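Local coordinates for protein putative polysaccharide deacetylase (Bdellovibrio bacteriovorus HD100, PDB 5JP6) that probably removes acetyl groups from peptidoglycan as a zinc-dependent carbohydrate esterase of family 4, acting during predation on other bacteria, at residues 28-33 against 91-96; 34-39 against 47-52. The protein carries 1 engineered substitution. One frame throughout, in Å; residues are numbered along the deposited sequence.

Interaction 1 (28-33 against 91-96); sequences SSVRQA and TLFENE
The methyl of Ala33 comes obliquely to the Phe93 ring, its CB 3.6 Å from CZ. The same end of the ring reaches Val30: its CE2–CZ side lies against Val30 CG1, with 3.9 Å from that methyl to CZ. Val30 O sits at the ring edge, in the ring plane, 3.9 Å from Phe93 CZ. Val30 places CG1 anti to its own backbone N (chi1 171°), and this is the branch that touches the phenyl group. Beside the ring, Leu92 sends CD2 to the carbonyl of Ala33, 3.6 Å from Ala33 O, while the same methyl stands 4.0 Å from Ala33 CB. Leu92 and Phe93, neighbours in sequence, thus both rest on Ala33. No hydrogen bond joins the two segments. The contact lies among the helices 24-39 to 110-126, which come before the first strand of the parallel sheet; helix 24-39 packs here on the turn leading from helix 87-90 into helix 94-98. Leu85 touches both Val30 and Phe93, extending the apolar cluster, and Thr310 packs on Leu92. Farther out, Glu94 forms salt bridges with Arg98 and Arg339, tying helix 94-98 to helix 339-354, whereas Arg31 pairs with Glu81 of helix 71-83.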
ATOM      1  N   SER A  28       1.322  25.372   8.890  1.00 45.92           N
ATOM      2  CA  SER A  28       2.642  25.216   8.293  1.00 47.49           C
ATOM      3  C   SER A  28       2.930  23.739   7.968  1.00 47.45           C
ATOM      4  O   SER A  28       3.400  23.422   6.874  1.00 47.26           O
ATOM      5  CB  SER A  28       3.702  25.849   9.197  1.00 55.31           C
ATOM      6  OG  SER A  28       4.978  25.280   8.999  1.00 59.79           O
ATOM      7  N   SER A  29       2.615  22.843   8.906  1.00 41.74           N
ATOM      8  CA  SER A  29       2.830  21.396   8.722  1.00 40.48           C
ATOM      9  C   SER A  29       1.925  20.870   7.594  1.00 37.34           C
ATOM     10  O   SER A  29       2.371  20.069   6.750  1.00 39.76           O
ATOM     11  CB  SER A  29       2.667  20.601  10.042  1.00 40.66           C
ATOM     12  OG  SER A  29       3.840  20.749  10.862  1.00 51.13           O
ATOM     13  N   VAL A  30       0.665  21.317   7.558  1.00 38.14           N
ATOM     14  CA  VAL A  30      -0.244  20.872   6.485  1.00 33.03           C
ATOM     15  C   VAL A  30       0.289  21.279   5.087  1.00 38.52           C
ATOM     16  O   VAL A  30       0.404  20.448   4.154  1.00 37.01           O
ATOM     17  CB  VAL A  30      -1.688  21.371   6.674  1.00 33.50           C
ATOM     18  CG1 VAL A  30      -2.520  21.074   5.425  1.00 34.19           C
ATOM     19  CG2 VAL A  30      -2.319  20.722   7.896  1.00 33.28           C
ATOM     20  N   ARG A  31       0.634  22.546   4.955  1.00 38.27           N
ATOM     21  CA  ARG A  31       1.236  23.035   3.719  1.00 40.56           C
ATOM     22  C   ARG A  31       2.558  22.305   3.390  1.00 38.95           C
ATOM     23  O   ARG A  31       2.830  22.025   2.232  1.00 43.38           O
ATOM     24  CB  ARG A  31       1.424  24.557   3.773  1.00 39.56           C
ATOM     25  CG  ARG A  31       0.130  25.321   3.542  1.00 42.92           C
ATOM     26  CD  ARG A  31       0.407  26.813   3.467  1.00 50.60           C
ATOM     27  NE  ARG A  31       0.854  27.281   4.774  1.00 54.79           N
ATOM     28  CZ  ARG A  31       0.044  27.522   5.795  1.00 52.37           C
ATOM     29  NH1 ARG A  31      -1.282  27.373   5.662  1.00 55.47           N
ATOM     30  NH2 ARG A  31       0.562  27.922   6.954  1.00 54.78           N
ATOM     31  N   GLN A  32       3.345  21.955   4.409  1.00 41.24           N
ATOM     32  CA  GLN A  32       4.630  21.259   4.208  1.00 39.30           C
ATOM     33  C   GLN A  32       4.480  19.824   3.659  1.00 39.65           C
ATOM     34  O   GLN A  32       5.261  19.347   2.811  1.00 41.98           O
ATOM     35  CB  GLN A  32       5.429  21.227   5.505  1.00 43.16           C
ATOM     36  CG  GLN A  32       6.828  20.661   5.306  1.00 45.34           C
ATOM     37  CD  GLN A  32       7.595  20.506   6.591  1.00 59.02           C
ATOM     38  OE1 GLN A  32       7.087  20.813   7.665  1.00 62.71           O
ATOM     39  NE2 GLN A  32       8.829  20.012   6.493  1.00 62.46           N
ATOM     40  N   ALA A  33       3.464  19.147   4.134  1.00 36.51           N
ATOM     41  CA  ALA A  33       3.150  17.799   3.624  1.00 34.92           C
ATOM     42  C   ALA A  33       2.882  17.844   2.115  1.00 32.45           C
ATOM     43  O   ALA A  33       3.416  17.069   1.319  1.00 33.75           O
ATOM     44  CB  ALA A  33       1.942  17.252   4.343  1.00 35.63           C
ATOM     45  N   THR A  91      -6.718  14.862  -0.557  1.00 23.27           N
ATOM     46  CA  THR A  91      -6.587  13.401  -0.642  1.00 22.99           C
ATOM     47  C   THR A  91      -5.330  12.873   0.051  1.00 21.51           C
ATOM     48  O   THR A  91      -5.293  11.721   0.469  1.00 22.38           O
ATOM     49  CB  THR A  91      -6.687  12.808  -2.072  1.00 23.61           C
ATOM     50  OG1 THR A  91      -5.557  13.177  -2.871  1.00 24.34           O
ATOM     51  CG2 THR A  91      -7.993  13.245  -2.726  1.00 22.50           C
ATOM     52  N   LEU A  92      -4.301  13.708   0.174  1.00 22.56           N
ATOM     53  CA  LEU A  92      -3.077  13.310   0.867  1.00 23.15           C
ATOM     54  C   LEU A  92      -3.343  12.945   2.345  1.00 21.68           C
ATOM     55  O   LEU A  92      -2.604  12.168   2.929  1.00 23.13           O
ATOM     56  CB  LEU A  92      -2.045  14.438   0.778  1.00 24.36           C
ATOM     57  CG  LEU A  92      -0.644  14.133   1.260  1.00 26.79           C
ATOM     58  CD1 LEU A  92       0.029  13.038   0.438  1.00 30.04           C
ATOM     59  CD2 LEU A  92       0.191  15.403   1.195  1.00 29.48           C
ATOM     60  N   PHE A  93      -4.365  13.568   2.932  1.00 21.53           N
ATOM     61  CA  PHE A  93      -4.708  13.394   4.340  1.00 21.25           C
ATOM     62  C   PHE A  93      -5.901  12.475   4.558  1.00 20.95           C
ATOM     63  O   PHE A  93      -6.348  12.302   5.675  1.00 22.34           O
ATOM     64  CB  PHE A  93      -5.005  14.772   4.945  1.00 22.41           C
ATOM     65  CG  PHE A  93      -3.817  15.657   5.027  1.00 25.79           C
ATOM     66  CD1 PHE A  93      -2.966  15.592   6.138  1.00 29.02           C
ATOM     67  CD2 PHE A  93      -3.535  16.563   3.993  1.00 29.40           C
ATOM     68  CE1 PHE A  93      -1.845  16.397   6.207  1.00 37.38           C
ATOM     69  CE2 PHE A  93      -2.420  17.383   4.086  1.00 34.99           C
ATOM     70  CZ  PHE A  93      -1.573  17.284   5.184  1.00 39.49           C
ATOM     71  N   GLU A  94      -6.444  11.913   3.481  1.00 20.59           N
ATOM     72  CA  GLU A  94      -7.675  11.126   3.577  1.00 21.30           C
ATOM     73  C   GLU A  94      -7.532   9.977   4.559  1.00 19.50           C
ATOM     74  O   GLU A  94      -8.445   9.723   5.359  1.00 21.57           O
ATOM     75  CB  GLU A  94      -8.062  10.577   2.213  1.00 22.16           C
ATOM     76  CG  GLU A  94      -9.306   9.723   2.199  1.00 20.77           C
ATOM     77  CD  GLU A  94      -9.787   9.363   0.819  1.00 22.41           C
ATOM     78  OE1 GLU A  94      -9.067   9.588  -0.166  1.00 25.55           O
ATOM     79  OE2 GLU A  94     -10.936   8.796   0.774  1.00 23.43           O
ATOM     80  N   ASN A  95      -6.423   9.238   4.493  1.00 19.82           N
ATOM     81  CA  ASN A  95      -6.314   8.078   5.379  1.00 20.00           C
ATOM     82  C   ASN A  95      -6.315   8.512   6.834  1.00 19.76           C
ATOM     83  O   ASN A  95      -6.916   7.865   7.682  1.00 21.36           O
ATOM     84  CB  ASN A  95      -5.057   7.275   5.090  1.00 21.86           C
ATOM     85  CG  ASN A  95      -5.176   6.456   3.850  1.00 21.57           C
ATOM     86  OD1 ASN A  95      -6.079   6.654   3.036  1.00 20.52           O
ATOM     87  ND2 ASN A  95      -4.297   5.478   3.726  1.00 25.16           N
ATOM     88  N   GLU A  96      -5.675   9.646   7.112  1.00 19.62           N
ATOM     89  CA  GLU A  96      -5.641  10.129   8.502  1.00 21.71           C
ATOM     90  C   GLU A  96      -7.029  10.595   8.941  1.00 20.76           C
ATOM     91  O   GLU A  96      -7.428  10.376  10.078  1.00 21.36           O
ATOM     92  CB  GLU A  96      -4.600  11.225   8.687  1.00 21.29           C
ATOM     93  CG  GLU A  96      -3.176  10.755   8.492  1.00 22.53           C
ATOM     94  CD  GLU A  96      -2.840   9.536   9.303  1.00 25.42           C
ATOM     95  OE1 GLU A  96      -3.127   9.547  10.537  1.00 24.26           O
ATOM     96  OE2 GLU A  96      -2.245   8.604   8.719  1.00 26.63           O
TER

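Interaction 2 (34-39 against 47-52)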
ATOM      1  N   VAL A  34       2.041  18.793   1.741  1.00 33.46           N
ATOM      2  CA  VAL A  34       1.660  18.982   0.345  1.00 32.02           C
ATOM      3  C   VAL A  34       2.903  19.344  -0.496  1.00 34.55           C
ATOM      4  O   VAL A  34       3.148  18.742  -1.564  1.00 33.89           O
ATOM      5  CB  VAL A  34       0.562  20.059   0.210  1.00 37.29           C
ATOM      6  CG1 VAL A  34       0.270  20.351  -1.252  1.00 34.55           C
ATOM      7  CG2 VAL A  34      -0.708  19.609   0.906  1.00 32.11           C
ATOM      8  N   SER A  35       3.662  20.329  -0.025  1.00 37.98           N
ATOM      9  CA  SER A  35       4.911  20.738  -0.685  1.00 36.88           C
ATOM     10  C   SER A  35       5.925  19.597  -0.838  1.00 35.74           C
ATOM     11  O   SER A  35       6.491  19.412  -1.918  1.00 36.06           O
ATOM     12  CB  SER A  35       5.593  21.873   0.105  1.00 42.49           C
ATOM     13  OG  SER A  35       6.860  22.187  -0.494  1.00 48.71           O
ATOM     14  N   ASP A  36       6.169  18.857   0.252  1.00 35.26           N
ATOM     15  CA  ASP A  36       7.156  17.756   0.227  1.00 34.54           C
ATOM     16  C   ASP A  36       6.680  16.631  -0.704  1.00 33.06           C
ATOM     17  O   ASP A  36       7.488  16.002  -1.393  1.00 33.72           O
ATOM     18  CB  ASP A  36       7.400  17.156   1.614  1.00 37.93           C
ATOM     19  CG  ASP A  36       8.232  18.025   2.511  1.00 38.67           C
ATOM     20  OD1 ASP A  36       8.611  19.129   2.080  1.00 43.63           O
ATOM     21  OD2 ASP A  36       8.521  17.584   3.652  1.00 46.17           O
ATOM     22  N   ASN A  37       5.374  16.377  -0.729  1.00 32.24           N
ATOM     23  CA  ASN A  37       4.835  15.334  -1.592  1.00 27.12           C
ATOM     24  C   ASN A  37       5.065  15.676  -3.069  1.00 27.44           C
ATOM     25  O   ASN A  37       5.326  14.818  -3.892  1.00 30.14           O
ATOM     26  CB  ASN A  37       3.350  15.136  -1.335  1.00 26.14           C
ATOM     27  CG  ASN A  37       2.783  13.971  -2.116  1.00 26.05           C
ATOM     28  OD1 ASN A  37       2.207  14.133  -3.162  1.00 28.95           O
ATOM     29  ND2 ASN A  37       2.940  12.781  -1.563  1.00 24.43           N
ATOM     30  N   GLN A  38       4.972  16.946  -3.397  1.00 29.42           N
ATOM     31  CA  GLN A  38       5.215  17.356  -4.751  1.00 35.48           C
ATOM     32  C   GLN A  38       6.686  17.470  -5.134  1.00 35.57           C
ATOM     33  O   GLN A  38       7.033  17.195  -6.277  1.00 38.45           O
ATOM     34  CB  GLN A  38       4.460  18.651  -4.995  1.00 38.06           C
ATOM     35  CG  GLN A  38       2.943  18.436  -5.067  1.00 46.25           C
ATOM     36  CD  GLN A  38       2.507  17.198  -5.906  1.00 50.08           C
ATOM     37  OE1 GLN A  38       2.623  17.171  -7.166  1.00 54.82           O
ATOM     38  NE2 GLN A  38       1.998  16.173  -5.220  1.00 34.75           N
ATOM     39  N   SER A  39       7.550  17.844  -4.197  1.00 35.60           N
ATOM     40  CA  SER A  39       8.945  18.087  -4.532  1.00 37.57           C
ATOM     41  C   SER A  39       9.804  16.797  -4.453  1.00 37.41           C
ATOM     42  O   SER A  39      10.883  16.725  -5.083  1.00 40.06           O
ATOM     43  CB  SER A  39       9.498  19.225  -3.657  1.00 43.12           C
ATOM     44  OG  SER A  39       9.572  18.846  -2.301  1.00 44.31           O
ATOM     45  N   GLU A  47       9.573   9.222   1.636  1.00 44.77           N
ATOM     46  CA  GLU A  47       9.827   8.490   2.882  1.00 46.63           C
ATOM     47  C   GLU A  47      10.689   9.297   3.860  1.00 42.89           C
ATOM     48  O   GLU A  47      10.478   9.209   5.057  1.00 55.58           O
ATOM     49  CB  GLU A  47      10.491   7.119   2.603  1.00 58.71           C
ATOM     50  CG  GLU A  47       9.610   5.886   2.778  1.00 68.26           C
ATOM     51  CD  GLU A  47      10.398   4.696   3.336  1.00 72.53           C
ATOM     52  OE1 GLU A  47      11.341   4.220   2.655  1.00 79.88           O
ATOM     53  OE2 GLU A  47      10.088   4.243   4.466  1.00 73.48           O
ATOM     54  N   ASN A  48      11.632  10.102   3.348  1.00 46.60           N
ATOM     55  CA  ASN A  48      12.489  10.956   4.221  1.00 50.50           C
ATOM     56  C   ASN A  48      11.806  12.221   4.765  1.00 52.33           C
ATOM     57  O   ASN A  48      12.418  12.932   5.558  1.00 48.72           O
ATOM     58  CB  ASN A  48      13.759  11.430   3.480  1.00 58.57           C
ATOM     59  CG  ASN A  48      14.778  10.330   3.264  1.00 64.07           C
ATOM     60  OD1 ASN A  48      14.788   9.314   3.959  1.00 66.82           O
ATOM     61  ND2 ASN A  48      15.664  10.545   2.293  1.00 67.70           N
ATOM     62  N   SER A  49      10.582  12.532   4.318  1.00 48.44           N
ATOM     63  CA  SER A  49       9.891  13.762   4.746  1.00 43.24           C
ATOM     64  C   SER A  49       9.566  13.774   6.212  1.00 46.56           C
ATOM     65  O   SER A  49       9.215  12.741   6.768  1.00 51.19           O
ATOM     66  CB  SER A  49       8.579  13.958   4.001  1.00 40.56           C
ATOM     67  OG  SER A  49       7.866  15.062   4.534  1.00 41.46           O
ATOM     68  N   GLU A  50       9.632  14.963   6.812  1.00 46.35           N
ATOM     69  CA  GLU A  50       9.264  15.161   8.207  1.00 49.11           C
ATOM     70  C   GLU A  50       7.795  15.517   8.391  1.00 47.78           C
ATOM     71  O   GLU A  50       7.291  15.573   9.535  1.00 49.93           O
ATOM     72  CB  GLU A  50      10.140  16.266   8.823  1.00 59.24           C
ATOM     73  CG  GLU A  50      11.632  15.949   8.810  1.00 62.71           C
ATOM     74  CD  GLU A  50      12.454  17.010   9.514  1.00 67.87           C
ATOM     75  OE1 GLU A  50      12.158  17.291  10.697  1.00 74.98           O
ATOM     76  OE2 GLU A  50      13.392  17.565   8.888  1.00 69.77           O
ATOM     77  N   ALA A  51       7.112  15.751   7.282  1.00 45.82           N
ATOM     78  CA  ALA A  51       5.710  16.133   7.297  1.00 45.11           C
ATOM     79  C   ALA A  51       4.857  15.064   6.639  1.00 37.28           C
ATOM     80  O   ALA A  51       3.832  15.373   6.033  1.00 40.77           O
ATOM     81  CB  ALA A  51       5.523  17.467   6.599  1.00 42.32           C
ATOM     82  N   ASN A  52       5.256  13.800   6.770  1.00 37.46           N
ATOM     83  CA  ASN A  52       4.387  12.727   6.324  1.00 33.38           C
ATOM     84  C   ASN A  52       3.078  12.773   7.151  1.00 31.25           C
ATOM     85  O   ASN A  52       3.109  12.811   8.371  1.00 31.62           O
ATOM     86  CB  ASN A  52       5.047  11.387   6.510  1.00 39.73           C
ATOM     87  CG  ASN A  52       4.164  10.258   6.057  1.00 43.64           C
ATOM     88  OD1 ASN A  52       3.270   9.813   6.777  1.00 55.37           O
ATOM     89  ND2 ASN A  52       4.432   9.761   4.887  1.00 46.25           N
TER
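Ser49 OG is gripped from two directions: it donates to Asp36 OD2 at 2.8 Å and accepts from the backbone N of Ala51 at 2.9 Å. The hydroxyl is therefore used as donor and acceptor at once, which fixes its rotation. On the aspartate, the bond goes to the anti lone pair of OD2, the one facing away from OD1. With chi1 at 173°, Ser49 OG stands opposite its backbone N and beside the carbonyl carbon, where it meets the N-H two residues on with an N-H...O angle of 157°. Asp36 CB points toward the loop, and CG lies anti to the carbonyl carbon (chi1 -75°), which brings OD2 to the serine. The remaining contacts are looser: Ser49 CB stands 3.6 Å from Asp36 OD2, and Ala51 CB is 4.2 Å from the same oxygen. The carboxylate would polarise the serine hydroxyl and could make it a better acceptor for Ala51 N. On the helix itself, Ser39 OG bonds back to Ser35 O at 3.2 Å from above the carbonyl plane, so this oxygen also accepts from a side chain besides the backbone N of Ser39. Trp46 of helix 43-47 touches Asp36 and Asn37 on the helix and Asn52 on the loop, while Asn37 bonds to Trp308 O and Thr310 N. At the far end of the loop Asn52, the N-cap of helix 53-66, accepts from Glu54 N through OD1. The bond from Ala51 N to Ser49 OG makes an ST turn, which shapes the link between helices 43-47 and 53-66 and is held to helix 24-39 by the Asp36 carboxylate.

How the interactions relate
Both interactions use helix 24-39: its earlier turns serve interaction 1, its last turns interaction 2, and along the chain the second is nested within the loop closed by the first. Their centres lie 9 Å apart, and they touch: Ala33 CB is 3.2 Å from Ala51 O, Gln32 CD is 3.7 Å from Ala51 CB, and Leu92 CD1 is 3.5 Å from Asn37 ND2. The apolar packing of 28-33 on 91-96 thus runs directly into the polar link at 34-39. Interaction 1 is remote from the annotated sites, whereas the Ser49 side chain is about 14 Å from the bound zinc ion and about 12 Å from the side chain of its ligand Tyr280.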